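Long-range contacts in putative secreted cellulose binding protein (Streptomyces coelicolor, PDB 4OY7), which probably cleaves glycosidic bonds of cellulose oxidatively through a copper-dependent mechanism, the chain here being its lytic polysaccharide monooxygenase domain: residues A[108-119]-A[170-180]; A[137-145]-A[156-164]. All coordinates share one frame; numbering follows the deposited sequence.

Contact 1. Residues A[108-119]-A[170-180]; sequences AAHPGDFRVYLT and ALIFMQWVRSD. With CU (copper (II) ion), chain I.
The copper site of this AA10 monooxygenase sits at one end of an antiparallel strand pair, where His-110 of 108-119 meets Trp-176 and Arg-178 of 170-180. His-110 NE2 binds the copper ion at 2.4 Å; the N-terminal His-1 and a water are further ligands. The arginine, bent at chi3 (64°), lays its guanidinium flat over one face of the imidazole, with CZ 3.2 Å from His-110 ND1 and the planes 18° apart. That group is itself held side-on by Asp-180: NE reaches OD1 at 2.8 Å in a salt bridge and NH2 bonds to OD2, while NH1 pairs with Glu-183. The ring's rotation is fixed further by an in-plane water that accepts from ND1 and donates to Asp-180 OD2.

At the edge of the imidazole, Trp-176 brings CH2 to within 3.7 Å of His-110 CD2; it also makes an offset stack with Phe-114, whose ring lies 3.9 Å, centroid to centroid, from the five-membered ring. Trp-176 NE1 donates to a water that in turn donates to His-110 O. Gly-112 CA comes to 3.2 Å from Val-177 O, a CA-H...O contact, and Ser-179 N hydrogen-bonds to Pro-111 O. Paired backbone bonds then run from Asp-113/Val-177 to Tyr-117/Phe-173. At the far end Thr-119 OG1 takes the place of a carbonyl, accepting from Leu-171 N at 2.9 Å. On the sheet face that carries Arg-115, Tyr-117 and Phe-173, Val-177 CG2 lies over the Arg-115 guanidinium, whose NH1 also bonds to Gly-57 O.

Strand 112-119 is flanked on its other edge by strand 134-141 and strand 168-178 by 184-193, while Val-116 and Met-174 pack against Trp-158 of strand 155-161.

Contact 2. Residues A[137-145]-A[156-164]; sequences IQTVTNPPQ and YYWDLALPS
A chi1 of 67° sets Trp-158 CG between the backbone N and the carbonyl carbon, which carries the indole toward 137-145, and Gln-138, extended beyond CG, swings its amide across to it with chi3 at 83°. The amide is gripped at both ends. Its OE1 accepts from Trp-158 NE1 at 2.9 Å, a bent bond whose donor lies above the carbonyl plane, and NE2 donates to a lone pair of Asp-159 O at 2.9 Å. Val-140 CG2 sits over the five-membered ring of Trp-158, 3.5 Å from its centroid, in a CH-pi contact.

These side chains join the two sheets of the immunoglobulin-like beta-sandwich core of the family: strand 137-141 faces strand 156-161 at 8.3 Å between axes, and Ile-137 and Gln-138 form a classic beta bulge opposite Val-116. Beyond Val-140 the chain crosses over, and Gln-145 pairs directly with Tyr-156. Here Pro-144 O accepts from Tyr-157 N at 3.1 Å, while Pro-144 CG lies over the Tyr-157 ring, 3.7 Å from its centroid. Gln-145 CG covers one face of the Tyr-156 ring and Pro-143 O meets its edge in plane; the phenol OH bonds to His-110 N.

How the contacts relate
Contact 1 is a backbone ladder within one sheet, ending at the copper; contact 2 works mainly between sheets, through side chains, with a single backbone bond at Pro-144, just before strand 145-146. Strands 112-119 and 134-141 are neighbours, so the two contacts share a sheet: Phe-114 O meets Val-140 N at 2.8 Å, and Asp-113 OD1 probably bonds to Thr-141 OG1. Both are partly buried, contact 1 having the larger buried share and lying nearer the chain's centre. The metal and the Arg-178/Asp-180 salt bridge lie at contact 1's copper end, whereas contact 2 relies on amide, proline and aromatic groups. Phe-114 meets the rings of Trp-158 and Tyr-156, joining contact 1's aromatic cluster to contact 2.

Contact 1. Residues A[108-119]-A[170-180]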
loop_
_atom_site.group_PDB
_atom_site.type_symbol
_atom_site.label_atom_id
_atom_site.label_comp_id
_atom_site.label_asym_id
_atom_site.label_seq_id
_atom_site.Cartn_x
_atom_site.Cartn_y
_atom_site.Cartn_z
ATOM N N ALA A 108 9.009 -11.063 4.023
ATOM C CA ALA A 108 8.833 -12.372 4.669
ATOM C C ALA A 108 7.530 -12.934 4.165
ATOM O O ALA A 108 6.548 -12.231 4.100
ATOM C CB ALA A 108 8.864 -12.288 6.190
ATOM N N ALA A 109 7.547 -14.192 3.753
ATOM C CA ALA A 109 6.405 -14.792 3.086
ATOM C C ALA A 109 5.475 -15.459 4.099
ATOM O O ALA A 109 5.914 -15.993 5.125
ATOM C CB ALA A 109 6.879 -15.827 2.081
ATOM N N HIS A 110 4.199 -15.494 3.746
ATOM C CA HIS A 110 3.169 -16.067 4.591
ATOM C C HIS A 110 2.018 -16.555 3.716
ATOM O O HIS A 110 1.707 -15.929 2.704
ATOM C CB HIS A 110 2.600 -15.016 5.558
ATOM C CG HIS A 110 3.623 -14.321 6.400
ATOM N ND1 HIS A 110 4.308 -14.947 7.422
ATOM C CD2 HIS A 110 4.068 -13.044 6.379
ATOM C CE1 HIS A 110 5.127 -14.089 7.996
ATOM N NE2 HIS A 110 5.027 -12.937 7.360
ATOM N N PRO A 111 1.327 -17.626 4.149
ATOM C CA PRO A 111 0.093 -18.015 3.480
ATOM C C PRO A 111 -1.094 -17.062 3.816
ATOM O O PRO A 111 -1.136 -16.470 4.883
ATOM C CB PRO A 111 -0.164 -19.407 4.045
ATOM C CG PRO A 111 0.372 -19.334 5.437
ATOM C CD PRO A 111 1.590 -18.443 5.347
ATOM N N GLY A 112 -2.030 -16.888 2.882
ATOM C CA GLY A 112 -3.189 -16.019 3.105
ATOM C C GLY A 112 -3.740 -15.381 1.842
ATOM O O GLY A 112 -3.370 -15.774 0.711
ATOM N N ASP A 113 -4.651 -14.429 2.061
ATOM C CA ASP A 113 -5.389 -13.705 1.015
ATOM C C ASP A 113 -4.926 -12.274 0.940
ATOM O O ASP A 113 -4.679 -11.613 1.980
ATOM C CB ASP A 113 -6.891 -13.616 1.331
ATOM C CG ASP A 113 -7.616 -14.910 1.244
ATOM O OD1 ASP A 113 -7.081 -15.877 0.707
ATOM O OD2 ASP A 113 -8.775 -14.928 1.726
ATOM N N PHE A 114 -4.884 -11.745 -0.275
ATOM C CA PHE A 114 -4.759 -10.332 -0.504
ATOM C C PHE A 114 -6.117 -9.768 -0.893
ATOM O O PHE A 114 -6.682 -10.117 -1.946
ATOM C CB PHE A 114 -3.738 -10.093 -1.602
ATOM C CG PHE A 114 -2.355 -10.506 -1.224
ATOM C CD1 PHE A 114 -1.897 -11.790 -1.472
ATOM C CD2 PHE A 114 -1.496 -9.603 -0.618
ATOM C CE1 PHE A 114 -0.610 -12.185 -1.116
ATOM C CE2 PHE A 114 -0.217 -9.988 -0.244
ATOM C CZ PHE A 114 0.238 -11.272 -0.496
ATOM N N ARG A 115 -6.643 -8.904 -0.033
ATOM C CA ARG A 115 -7.944 -8.253 -0.274
ATOM C C ARG A 115 -7.635 -6.924 -0.883
ATOM O O ARG A 115 -7.017 -6.074 -0.210
ATOM C CB ARG A 115 -8.693 -8.073 1.035
ATOM C CG ARG A 115 -9.105 -9.379 1.672
ATOM C CD ARG A 115 -9.676 -9.208 3.044
ATOM N NE ARG A 115 -9.943 -10.475 3.718
ATOM C CZ ARG A 115 -10.374 -10.566 4.964
ATOM N NH1 ARG A 115 -10.643 -9.457 5.678
ATOM N NH2 ARG A 115 -10.595 -11.775 5.486
ATOM N N VAL A 116 -8.098 -6.732 -2.113
ATOM C CA VAL A 116 -7.746 -5.564 -2.913
ATOM C C VAL A 116 -8.975 -4.664 -3.099
ATOM O O VAL A 116 -10.012 -5.108 -3.597
ATOM C CB VAL A 116 -7.176 -5.988 -4.281
ATOM C CG1 VAL A 116 -6.833 -4.757 -5.124
ATOM C CG2 VAL A 116 -5.963 -6.936 -4.131
ATOM N N TYR A 117 -8.824 -3.396 -2.728
ATOM C CA TYR A 117 -9.902 -2.388 -2.753
ATOM C C TYR A 117 -9.555 -1.144 -3.554
ATOM O O TYR A 117 -8.404 -0.715 -3.589
ATOM C CB TYR A 117 -10.274 -1.928 -1.338
ATOM C CG TYR A 117 -10.579 -2.993 -0.305
ATOM C CD1 TYR A 117 -9.567 -3.739 0.283
ATOM C CD2 TYR A 117 -11.862 -3.183 0.139
ATOM C CE1 TYR A 117 -9.854 -4.685 1.271
ATOM C CE2 TYR A 117 -12.173 -4.115 1.118
ATOM C CZ TYR A 117 -11.156 -4.856 1.703
ATOM O OH TYR A 117 -11.511 -5.801 2.668
ATOM N N LEU A 118 -10.565 -0.516 -4.144
ATOM C CA LEU A 118 -10.342 0.732 -4.906
ATOM C C LEU A 118 -11.297 1.800 -4.407
ATOM O O LEU A 118 -12.455 1.532 -4.165
ATOM C CB LEU A 118 -10.586 0.486 -6.379
ATOM C CG LEU A 118 -10.405 1.639 -7.359
ATOM C CD1 LEU A 118 -8.948 2.104 -7.428
ATOM C CD2 LEU A 118 -10.902 1.191 -8.724
ATOM N N THR A 119 -10.775 3.001 -4.234
ATOM C CA THR A 119 -11.582 4.131 -3.846
ATOM C C THR A 119 -12.650 4.379 -4.896
ATOM O O THR A 119 -12.432 4.261 -6.093
ATOM C CB THR A 119 -10.747 5.400 -3.580
ATOM O OG1 THR A 119 -9.943 5.719 -4.732
ATOM C CG2 THR A 119 -9.896 5.205 -2.341
ATOM N N ALA A 170 -7.028 8.165 -7.496
ATOM C CA ALA A 170 -7.706 7.132 -6.716
ATOM C C ALA A 170 -6.646 6.513 -5.808
ATOM O O ALA A 170 -5.491 6.890 -5.859
ATOM C CB ALA A 170 -8.329 6.096 -7.651
ATOM N N LEU A 171 -7.032 5.545 -4.998
ATOM C CA LEU A 171 -6.062 4.816 -4.193
ATOM C C LEU A 171 -6.468 3.340 -4.173
ATOM O O LEU A 171 -7.657 3.001 -4.124
ATOM C CB LEU A 171 -6.032 5.420 -2.810
ATOM C CG LEU A 171 -5.148 4.808 -1.742
ATOM C CD1 LEU A 171 -4.872 5.939 -0.749
ATOM C CD2 LEU A 171 -5.832 3.625 -1.075
ATOM N N ILE A 172 -5.484 2.458 -4.247
ATOM C CA ILE A 172 -5.714 1.020 -4.080
ATOM C C ILE A 172 -5.203 0.630 -2.704
ATOM O O ILE A 172 -4.019 0.782 -2.410
ATOM C CB ILE A 172 -5.006 0.190 -5.179
ATOM C CG1 ILE A 172 -5.673 0.444 -6.540
ATOM C CG2 ILE A 172 -5.046 -1.298 -4.877
ATOM C CD1 ILE A 172 -4.847 -0.001 -7.721
ATOM N N PHE A 173 -6.111 0.109 -1.889
ATOM C CA PHE A 173 -5.794 -0.364 -0.537
ATOM C C PHE A 173 -5.821 -1.876 -0.536
ATOM O O PHE A 173 -6.747 -2.489 -1.114
ATOM C CB PHE A 173 -6.836 0.122 0.474
ATOM C CG PHE A 173 -6.787 -0.609 1.772
ATOM C CD1 PHE A 173 -5.712 -0.434 2.654
ATOM C CD2 PHE A 173 -7.799 -1.480 2.126
ATOM C CE1 PHE A 173 -5.677 -1.115 3.853
ATOM C CE2 PHE A 173 -7.743 -2.180 3.326
ATOM C CZ PHE A 173 -6.660 -2.025 4.166
ATOM N N MET A 174 -4.792 -2.486 0.053
ATOM C CA MET A 174 -4.743 -3.939 0.182
ATOM C C MET A 174 -4.537 -4.340 1.615
ATOM O O MET A 174 -3.761 -3.688 2.357
ATOM C CB MET A 174 -3.646 -4.555 -0.671
ATOM C CG MET A 174 -3.574 -4.020 -2.075
ATOM S SD MET A 174 -2.413 -4.985 -3.070
ATOM C CE MET A 174 -2.238 -3.868 -4.447
ATOM N N GLN A 175 -5.261 -5.370 2.008
ATOM C CA GLN A 175 -5.092 -5.993 3.319
ATOM C C GLN A 175 -4.653 -7.423 3.076
ATOM O O GLN A 175 -5.321 -8.208 2.389
ATOM C CB GLN A 175 -6.364 -5.929 4.159
ATOM C CG GLN A 175 -6.126 -6.247 5.621
ATOM C CD GLN A 175 -7.364 -6.027 6.473
ATOM O OE1 GLN A 175 -8.269 -5.276 6.088
ATOM N NE2 GLN A 175 -7.400 -6.654 7.657
ATOM N N TRP A 176 -3.465 -7.737 3.588
ATOM C CA TRP A 176 -2.896 -9.052 3.483
ATOM C C TRP A 176 -3.274 -9.792 4.748
ATOM O O TRP A 176 -2.779 -9.464 5.835
ATOM C CB TRP A 176 -1.372 -8.968 3.363
ATOM C CG TRP A 176 -0.676 -10.265 3.116
ATOM C CD1 TRP A 176 -1.235 -11.469 2.746
ATOM C CD2 TRP A 176 0.742 -10.486 3.176
ATOM N NE1 TRP A 176 -0.249 -12.413 2.596
ATOM C CE2 TRP A 176 0.967 -11.838 2.852
ATOM C CE3 TRP A 176 1.849 -9.662 3.478
ATOM C CZ2 TRP A 176 2.243 -12.387 2.819
ATOM C CZ3 TRP A 176 3.082 -10.203 3.459
ATOM C CH2 TRP A 176 3.286 -11.551 3.110
ATOM N N VAL A 177 -4.146 -10.774 4.595
ATOM C CA VAL A 177 -4.730 -11.498 5.713
ATOM C C VAL A 177 -4.109 -12.876 5.788
ATOM O O VAL A 177 -4.386 -13.765 4.969
ATOM C CB VAL A 177 -6.263 -11.558 5.560
ATOM C CG1 VAL A 177 -6.896 -12.287 6.746
ATOM C CG2 VAL A 177 -6.773 -10.138 5.386
ATOM N N ARG A 178 -3.202 -13.044 6.746
ATOM C CA ARG A 178 -2.560 -14.331 6.940
ATOM C C ARG A 178 -3.584 -15.370 7.339
ATOM O O ARG A 178 -4.530 -15.079 8.060
ATOM C CB ARG A 178 -1.452 -14.243 8.012
ATOM C CG ARG A 178 -0.215 -13.493 7.531
ATOM C CD ARG A 178 0.852 -13.381 8.622
ATOM N NE ARG A 178 1.367 -14.694 9.019
ATOM C CZ ARG A 178 2.309 -14.875 9.950
ATOM N NH1 ARG A 178 2.853 -13.848 10.591
ATOM N NH2 ARG A 178 2.682 -16.103 10.280
ATOM N N SER A 179 -3.405 -16.569 6.826
ATOM C CA SER A 179 -4.253 -17.699 7.219
ATOM C C SER A 179 -3.711 -18.435 8.436
ATOM O O SER A 179 -4.407 -19.293 8.982
ATOM C CB SER A 179 -4.444 -18.660 6.055
ATOM O OG SER A 179 -3.190 -19.116 5.621
ATOM N N ASP A 180 -2.498 -18.096 8.876
ATOM C CA ASP A 180 -1.823 -18.812 9.963
ATOM C C ASP A 180 -1.464 -17.926 11.137
ATOM O O ASP A 180 -0.624 -18.286 11.939
ATOM C CB ASP A 180 -0.545 -19.434 9.411
ATOM C CG ASP A 180 0.493 -18.387 8.992
ATOM O OD1 ASP A 180 0.132 -17.226 8.678
ATOM O OD2 ASP A 180 1.694 -18.743 8.943
HETATM CU CU CU I . 6.096 -10.906 7.999
HETATM O O HOH W 1 -0.360 -15.038 0.789
HETATM O O HOH W 2 4.060 -17.687 7.705
HETATM O O HOH W 3 -10.514 -6.384 5.221
HETATM O O HOH W 4 5.532 -11.279 9.653
#

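Contact 2. Residues A[137-145]-A[156-164]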
loop_
_atom_site.group_PDB
_atom_site.type_symbol
_atom_site.label_atom_id
_atom_site.label_comp_id
_atom_site.label_asym_id
_atom_site.label_seq_id
_atom_site.Cartn_x
_atom_site.Cartn_y
_atom_site.Cartn_z
ATOM N N ILE A 137 -12.595 -5.195 -4.821
ATOM C CA ILE A 137 -12.646 -5.514 -6.259
ATOM C C ILE A 137 -11.997 -6.856 -6.615
ATOM O O ILE A 137 -12.273 -7.418 -7.666
ATOM C CB ILE A 137 -12.106 -4.360 -7.147
ATOM C CG1 ILE A 137 -10.653 -4.020 -6.892
ATOM C CG2 ILE A 137 -12.983 -3.107 -6.996
ATOM C CD1 ILE A 137 -10.094 -3.084 -7.961
ATOM N N GLN A 138 -11.199 -7.411 -5.708
ATOM C CA GLN A 138 -10.538 -8.683 -5.930
ATOM C C GLN A 138 -10.029 -9.265 -4.616
ATOM O O GLN A 138 -9.587 -8.524 -3.744
ATOM C CB GLN A 138 -9.420 -8.456 -6.972
ATOM C CG GLN A 138 -8.215 -9.338 -6.909
ATOM C CD GLN A 138 -7.130 -8.908 -7.880
ATOM O OE1 GLN A 138 -6.323 -8.009 -7.605
ATOM N NE2 GLN A 138 -7.103 -9.565 -8.994
ATOM N N THR A 139 -10.108 -10.578 -4.443
ATOM C CA THR A 139 -9.368 -11.233 -3.361
ATOM C C THR A 139 -8.507 -12.286 -4.001
ATOM O O THR A 139 -9.017 -13.033 -4.808
ATOM C CB THR A 139 -10.255 -11.835 -2.242
ATOM O OG1 THR A 139 -11.105 -10.807 -1.709
ATOM C CG2 THR A 139 -9.422 -12.382 -1.106
ATOM N N VAL A 140 -7.211 -12.305 -3.682
ATOM C CA VAL A 140 -6.241 -13.213 -4.303
ATOM C C VAL A 140 -5.710 -14.151 -3.238
ATOM O O VAL A 140 -4.989 -13.732 -2.325
ATOM C CB VAL A 140 -5.062 -12.432 -4.927
ATOM C CG1 VAL A 140 -4.093 -13.370 -5.641
ATOM C CG2 VAL A 140 -5.617 -11.379 -5.861
ATOM N N THR A 141 -6.039 -15.432 -3.370
ATOM C CA THR A 141 -5.669 -16.415 -2.371
ATOM C C THR A 141 -4.356 -17.088 -2.749
ATOM O O THR A 141 -4.258 -17.733 -3.803
ATOM C CB THR A 141 -6.808 -17.438 -2.182
ATOM O OG1 THR A 141 -8.021 -16.744 -1.816
ATOM C CG2 THR A 141 -6.422 -18.463 -1.117
ATOM N N ASN A 142 -3.344 -16.956 -1.890
ATOM C CA ASN A 142 -2.052 -17.638 -2.085
ATOM C C ASN A 142 -1.484 -17.544 -3.510
ATOM O O ASN A 142 -1.243 -18.563 -4.182
ATOM C CB ASN A 142 -2.185 -19.093 -1.640
ATOM C CG ASN A 142 -2.260 -19.222 -0.150
ATOM O OD1 ASN A 142 -1.470 -18.602 0.561
ATOM N ND2 ASN A 142 -3.196 -20.030 0.338
ATOM N N PRO A 143 -1.275 -16.297 -3.989
ATOM C CA PRO A 143 -0.662 -16.125 -5.296
ATOM C C PRO A 143 0.778 -16.608 -5.295
ATOM O O PRO A 143 1.385 -16.725 -4.227
ATOM C CB PRO A 143 -0.718 -14.605 -5.510
ATOM C CG PRO A 143 -0.650 -14.064 -4.145
ATOM C CD PRO A 143 -1.444 -15.022 -3.292
ATOM N N PRO A 144 1.326 -16.894 -6.489
ATOM C CA PRO A 144 2.718 -17.331 -6.601
ATOM C C PRO A 144 3.750 -16.227 -6.336
ATOM O O PRO A 144 3.407 -15.022 -6.283
ATOM C CB PRO A 144 2.816 -17.796 -8.055
ATOM C CG PRO A 144 1.807 -16.977 -8.771
ATOM C CD PRO A 144 0.682 -16.758 -7.806
ATOM N N GLN A 145 5.013 -16.657 -6.198
ATOM C CA GLN A 145 6.113 -15.740 -5.886
ATOM C C GLN A 145 7.194 -15.782 -6.953
ATOM O O GLN A 145 7.453 -16.837 -7.538
ATOM C CB GLN A 145 6.725 -16.090 -4.525
ATOM C CG GLN A 145 5.850 -15.709 -3.327
ATOM C CD GLN A 145 6.368 -16.321 -2.033
ATOM O OE1 GLN A 145 7.462 -16.004 -1.584
ATOM N NE2 GLN A 145 5.585 -17.221 -1.440
ATOM N N TYR A 156 5.213 -11.512 -4.485
ATOM C CA TYR A 156 4.008 -12.167 -4.993
ATOM C C TYR A 156 3.568 -11.435 -6.256
ATOM O O TYR A 156 3.880 -10.270 -6.447
ATOM C CB TYR A 156 2.900 -12.099 -3.947
ATOM C CG TYR A 156 3.196 -12.838 -2.657
ATOM C CD1 TYR A 156 2.893 -14.196 -2.511
ATOM C CD2 TYR A 156 3.756 -12.178 -1.568
ATOM C CE1 TYR A 156 3.149 -14.852 -1.321
ATOM C CE2 TYR A 156 4.014 -12.834 -0.375
ATOM C CZ TYR A 156 3.691 -14.162 -0.254
ATOM O OH TYR A 156 3.968 -14.794 0.926
ATOM N N TYR A 157 2.876 -12.128 -7.142
ATOM C CA TYR A 157 2.453 -11.572 -8.396
ATOM C C TYR A 157 1.096 -12.178 -8.775
ATOM O O TYR A 157 0.835 -13.384 -8.581
ATOM C CB TYR A 157 3.494 -11.771 -9.538
ATOM C CG TYR A 157 3.755 -13.179 -9.988
ATOM C CD1 TYR A 157 2.986 -13.762 -10.980
ATOM C CD2 TYR A 157 4.795 -13.926 -9.462
ATOM C CE1 TYR A 157 3.236 -15.044 -11.426
ATOM C CE2 TYR A 157 5.054 -15.212 -9.911
ATOM C CZ TYR A 157 4.269 -15.767 -10.887
ATOM O OH TYR A 157 4.500 -17.058 -11.317
ATOM N N TRP A 158 0.264 -11.310 -9.336
ATOM C CA TRP A 158 -1.048 -11.653 -9.889
ATOM C C TRP A 158 -1.533 -10.567 -10.835
ATOM O O TRP A 158 -0.939 -9.500 -10.908
ATOM C CB TRP A 158 -2.075 -11.887 -8.793
ATOM C CG TRP A 158 -2.481 -10.702 -7.955
ATOM C CD1 TRP A 158 -3.508 -9.830 -8.219
ATOM C CD2 TRP A 158 -1.908 -10.273 -6.705
ATOM N NE1 TRP A 158 -3.616 -8.897 -7.207
ATOM C CE2 TRP A 158 -2.655 -9.150 -6.265
ATOM C CE3 TRP A 158 -0.856 -10.761 -5.894
ATOM C CZ2 TRP A 158 -2.381 -8.492 -5.076
ATOM C CZ3 TRP A 158 -0.577 -10.106 -4.699
ATOM C CH2 TRP A 158 -1.348 -8.981 -4.295
ATOM N N ASP A 159 -2.594 -10.852 -11.583
ATOM C CA ASP A 159 -3.159 -9.872 -12.505
ATOM C C ASP A 159 -4.379 -9.202 -11.871
ATOM O O ASP A 159 -5.138 -9.869 -11.166
ATOM C CB ASP A 159 -3.620 -10.545 -13.798
ATOM C CG ASP A 159 -2.485 -11.143 -14.601
ATOM O OD1 ASP A 159 -1.419 -10.496 -14.703
ATOM O OD2 ASP A 159 -2.696 -12.237 -15.186
ATOM N N LEU A 160 -4.566 -7.908 -12.153
ATOM C CA LEU A 160 -5.766 -7.154 -11.774
ATOM C C LEU A 160 -6.406 -6.457 -12.985
ATOM O O LEU A 160 -5.751 -5.628 -13.626
ATOM C CB LEU A 160 -5.407 -6.103 -10.716
ATOM C CG LEU A 160 -6.482 -5.071 -10.329
ATOM C CD1 LEU A 160 -7.754 -5.754 -9.812
ATOM C CD2 LEU A 160 -5.875 -4.055 -9.350
ATOM N N ALA A 161 -7.678 -6.767 -13.261
ATOM C CA ALA A 161 -8.444 -6.124 -14.334
ATOM C C ALA A 161 -9.044 -4.854 -13.775
ATOM O O ALA A 161 -9.925 -4.917 -12.918
ATOM C CB ALA A 161 -9.542 -7.056 -14.839
ATOM N N LEU A 162 -8.520 -3.704 -14.182
ATOM C CA LEU A 162 -8.922 -2.432 -13.594
ATOM C C LEU A 162 -10.294 -2.050 -14.152
ATOM O O LEU A 162 -10.520 -2.150 -15.353
ATOM C CB LEU A 162 -7.901 -1.338 -13.926
ATOM C CG LEU A 162 -6.490 -1.583 -13.367
ATOM C CD1 LEU A 162 -5.450 -0.783 -14.140
ATOM C CD2 LEU A 162 -6.480 -1.239 -11.874
ATOM N N PRO A 163 -11.209 -1.591 -13.291
ATOM C CA PRO A 163 -12.517 -1.169 -13.795
ATOM C C PRO A 163 -12.409 -0.102 -14.890
ATOM O O PRO A 163 -11.475 0.718 -14.868
ATOM C CB PRO A 163 -13.201 -0.574 -12.555
ATOM C CG PRO A 163 -12.481 -1.101 -11.403
ATOM C CD PRO A 163 -11.087 -1.401 -11.836
ATOM N N SER A 164 -13.339 -0.170 -15.840
ATOM C CA SER A 164 -13.588 0.876 -16.832
ATOM C C SER A 164 -14.350 2.047 -16.225
ATOM O O SER A 164 -14.871 1.945 -15.104
ATOM C CB SER A 164 -14.416 0.325 -17.970
ATOM O OG SER A 164 -13.695 -0.661 -18.660
#